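Local coordinates for regulatory protein SdiA (Escherichia coli, PDB 4LFU), which senses acyl-homoserine lactone autoinducers made by other bacteria and activates transcription, including that of the ftsQAZ cell-division genes, at residues 173-178 against 235-240. Numbering follows the deposited sequence.
Sequences VMTPEM and AATGLI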
ATOM      1  N   VAL A 173       5.154  -0.948 -14.220  1.00 31.10           N
ATOM      2  CA  VAL A 173       4.416  -0.578 -13.011  1.00 31.36           C
ATOM      3  C   VAL A 173       2.972  -0.076 -13.194  1.00 31.92           C
ATOM      4  O   VAL A 173       2.219  -0.031 -12.219  1.00 31.83           O
ATOM      5  CB  VAL A 173       5.174   0.483 -12.168  1.00 31.18           C
ATOM      6  CG1 VAL A 173       6.210  -0.150 -11.323  1.00 31.39           C
ATOM      7  CG2 VAL A 173       5.786   1.566 -13.053  1.00 30.81           C
ATOM      8  N   MET A 174       2.588   0.321 -14.405  1.00 32.42           N
ATOM      9  CA  MET A 174       1.258   0.926 -14.625  1.00 33.51           C
ATOM     10  C   MET A 174       0.101  -0.073 -14.772  1.00 34.30           C
ATOM     11  O   MET A 174       0.196  -1.063 -15.506  1.00 33.59           O
ATOM     12  CB  MET A 174       1.237   1.913 -15.817  1.00 33.39           C
ATOM     13  CG  MET A 174       2.175   3.118 -15.733  1.00 33.74           C
ATOM     14  SD  MET A 174       2.331   4.022 -14.173  1.00 39.84           S
ATOM     15  CE  MET A 174       0.748   4.878 -14.056  1.00 40.51           C
ATOM     16  N   THR A 175      -0.999   0.238 -14.079  1.00 35.50           N
ATOM     17  CA  THR A 175      -2.238  -0.547 -14.123  1.00 36.81           C
ATOM     18  C   THR A 175      -3.145   0.061 -15.211  1.00 37.32           C
ATOM     19  O   THR A 175      -2.845   1.151 -15.683  1.00 37.18           O
ATOM     20  CB  THR A 175      -2.921  -0.597 -12.719  1.00 37.06           C
ATOM     21  OG1 THR A 175      -2.939   0.718 -12.127  1.00 39.34           O
ATOM     22  CG2 THR A 175      -2.151  -1.517 -11.804  1.00 36.72           C
ATOM     23  N   PRO A 176      -4.218  -0.656 -15.647  1.00 38.07           N
ATOM     24  CA  PRO A 176      -5.098  -0.109 -16.690  1.00 38.26           C
ATOM     25  C   PRO A 176      -5.599   1.296 -16.348  1.00 38.89           C
ATOM     26  O   PRO A 176      -5.947   1.577 -15.189  1.00 38.43           O
ATOM     27  CB  PRO A 176      -6.274  -1.091 -16.702  1.00 38.34           C
ATOM     28  CG  PRO A 176      -5.685  -2.367 -16.267  1.00 37.73           C
ATOM     29  CD  PRO A 176      -4.683  -1.990 -15.215  1.00 37.93           C
ATOM     30  N   GLU A 177      -5.604   2.166 -17.355  1.00 39.70           N
ATOM     31  CA  GLU A 177      -6.020   3.549 -17.184  1.00 40.74           C
ATOM     32  C   GLU A 177      -7.536   3.619 -17.073  1.00 40.34           C
ATOM     33  O   GLU A 177      -8.249   2.961 -17.837  1.00 40.39           O
ATOM     34  CB  GLU A 177      -5.551   4.370 -18.372  1.00 41.33           C
ATOM     35  CG  GLU A 177      -5.365   5.842 -18.076  1.00 45.60           C
ATOM     36  CD  GLU A 177      -5.245   6.668 -19.354  1.00 50.33           C
ATOM     37  OE1 GLU A 177      -5.636   6.149 -20.436  1.00 50.93           O
ATOM     38  OE2 GLU A 177      -4.777   7.834 -19.267  1.00 51.35           O
ATOM     39  N   MET A 178      -8.012   4.373 -16.086  1.00 39.98           N
ATOM     40  CA  MET A 178      -9.439   4.616 -15.904  1.00 40.36           C
ATOM     41  C   MET A 178      -9.626   6.108 -15.714  1.00 39.66           C
ATOM     42  O   MET A 178      -9.695   6.604 -14.575  1.00 38.97           O
ATOM     43  CB  MET A 178     -10.026   3.840 -14.706  1.00 40.49           C
ATOM     44  CG  MET A 178      -9.415   2.460 -14.474  1.00 41.14           C
ATOM     45  SD  MET A 178     -10.347   1.335 -13.396  1.00 41.91           S
ATOM     46  CE  MET A 178      -9.086   0.075 -13.347  1.00 43.34           C
ATOM     47  N   ALA A 235     -11.845  -0.316  -7.385  1.00 24.35           N
ATOM     48  CA  ALA A 235     -11.621  -0.628  -5.986  1.00 23.80           C
ATOM     49  C   ALA A 235     -10.199  -1.190  -5.766  1.00 25.07           C
ATOM     50  O   ALA A 235      -9.500  -0.754  -4.834  1.00 25.06           O
ATOM     51  CB  ALA A 235     -12.650  -1.585  -5.512  1.00 22.73           C
ATOM     52  N   ALA A 236      -9.751  -2.105  -6.647  1.00 25.32           N
ATOM     53  CA  ALA A 236      -8.442  -2.770  -6.466  1.00 25.40           C
ATOM     54  C   ALA A 236      -7.241  -1.839  -6.609  1.00 26.44           C
ATOM     55  O   ALA A 236      -6.255  -1.965  -5.868  1.00 25.21           O
ATOM     56  CB  ALA A 236      -8.305  -3.939  -7.397  1.00 24.44           C
ATOM     57  N   THR A 237      -7.319  -0.931  -7.590  1.00 27.67           N
ATOM     58  CA  THR A 237      -6.220  -0.036  -7.914  1.00 29.25           C
ATOM     59  C   THR A 237      -6.278   1.263  -7.120  1.00 30.35           C
ATOM     60  O   THR A 237      -5.351   2.067  -7.177  1.00 30.98           O
ATOM     61  CB  THR A 237      -6.214   0.316  -9.402  1.00 29.09           C
ATOM     62  OG1 THR A 237      -7.504   0.837  -9.740  1.00 29.61           O
ATOM     63  CG2 THR A 237      -5.924  -0.905 -10.250  1.00 29.02           C
ATOM     64  N   GLY A 238      -7.383   1.480  -6.417  1.00 31.98           N
ATOM     65  CA  GLY A 238      -7.552   2.651  -5.577  1.00 33.58           C
ATOM     66  C   GLY A 238      -8.080   3.864  -6.307  1.00 35.22           C
ATOM     67  O   GLY A 238      -7.985   4.965  -5.788  1.00 35.27           O
ATOM     68  N   LEU A 239      -8.628   3.680  -7.509  1.00 36.67           N
ATOM     69  CA  LEU A 239      -9.199   4.810  -8.269  1.00 38.30           C
ATOM     70  C   LEU A 239     -10.424   5.377  -7.545  1.00 39.43           C
ATOM     71  O   LEU A 239     -10.590   6.600  -7.444  1.00 39.96           O
ATOM     72  CB  LEU A 239      -9.577   4.404  -9.694  1.00 38.08           C
ATOM     73  CG  LEU A 239     -10.555   5.346 -10.418  1.00 39.66           C
ATOM     74  CD1 LEU A 239      -9.823   6.452 -11.176  1.00 39.81           C
ATOM     75  CD2 LEU A 239     -11.502   4.587 -11.356  1.00 39.92           C
ATOM     76  N   ILE A 240     -11.260   4.455  -7.061  1.00 40.10           N
ATOM     77  CA  ILE A 240     -12.427   4.686  -6.215  1.00 40.42           C
ATOM     78  C   ILE A 240     -12.043   5.354  -4.875  1.00 41.20           C
ATOM     79  O   ILE A 240     -10.899   5.276  -4.387  1.00 41.36           O
ATOM     80  CB  ILE A 240     -13.122   3.295  -5.956  1.00 40.19           C
ATOM     81  CG1 ILE A 240     -14.438   3.158  -6.729  1.00 40.41           C
ATOM     82  CG2 ILE A 240     -13.346   3.051  -4.487  1.00 41.76           C
ATOM     83  CD1 ILE A 240     -15.188   1.863  -6.430  1.00 39.80           C
TER
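Met178 lies across Leu239 and Thr237 in the LuxR-type helix-turn-helix region, where the loop after helix 147-167 leads to helix 182-192. Segment 235-240 carries the C-terminal part of helix 227-237, the last of the chain, and the residues after it. Gly238 is the first of these to leave helical angles, with positive phi. No hydrogen bond joins the two segments, so the contact is van der Waals packing. The Met178 side chain is extended beyond CG and passes obliquely over one branch of Leu239. Its CB lies 3.7 Å from Leu239 CD2, and its SD is 4.0 Å from the same methyl. With chi1 at 162°, CG of Leu239 turns opposite its backbone N, which places both methyls against Met178. The other branch, Leu239 CD1, sits 3.4 Å from the backbone O of Met178. Met178 also packs on Tyr233, and Leu239 reaches Phe180 and Lys185. Farther along Met178, CE comes within 4.0 Å of Thr237 OG1. That hydroxyl is hydrogen-bonded to the carbonyl O of Tyr233, one turn earlier. The same rotation about chi1 (54°) turns the methyl toward Thr175. The two threonine side chains point opposite ways and pass alongside one another, and Thr237 CG2 rests 3.9 Å from both CB and OG1 of Thr175.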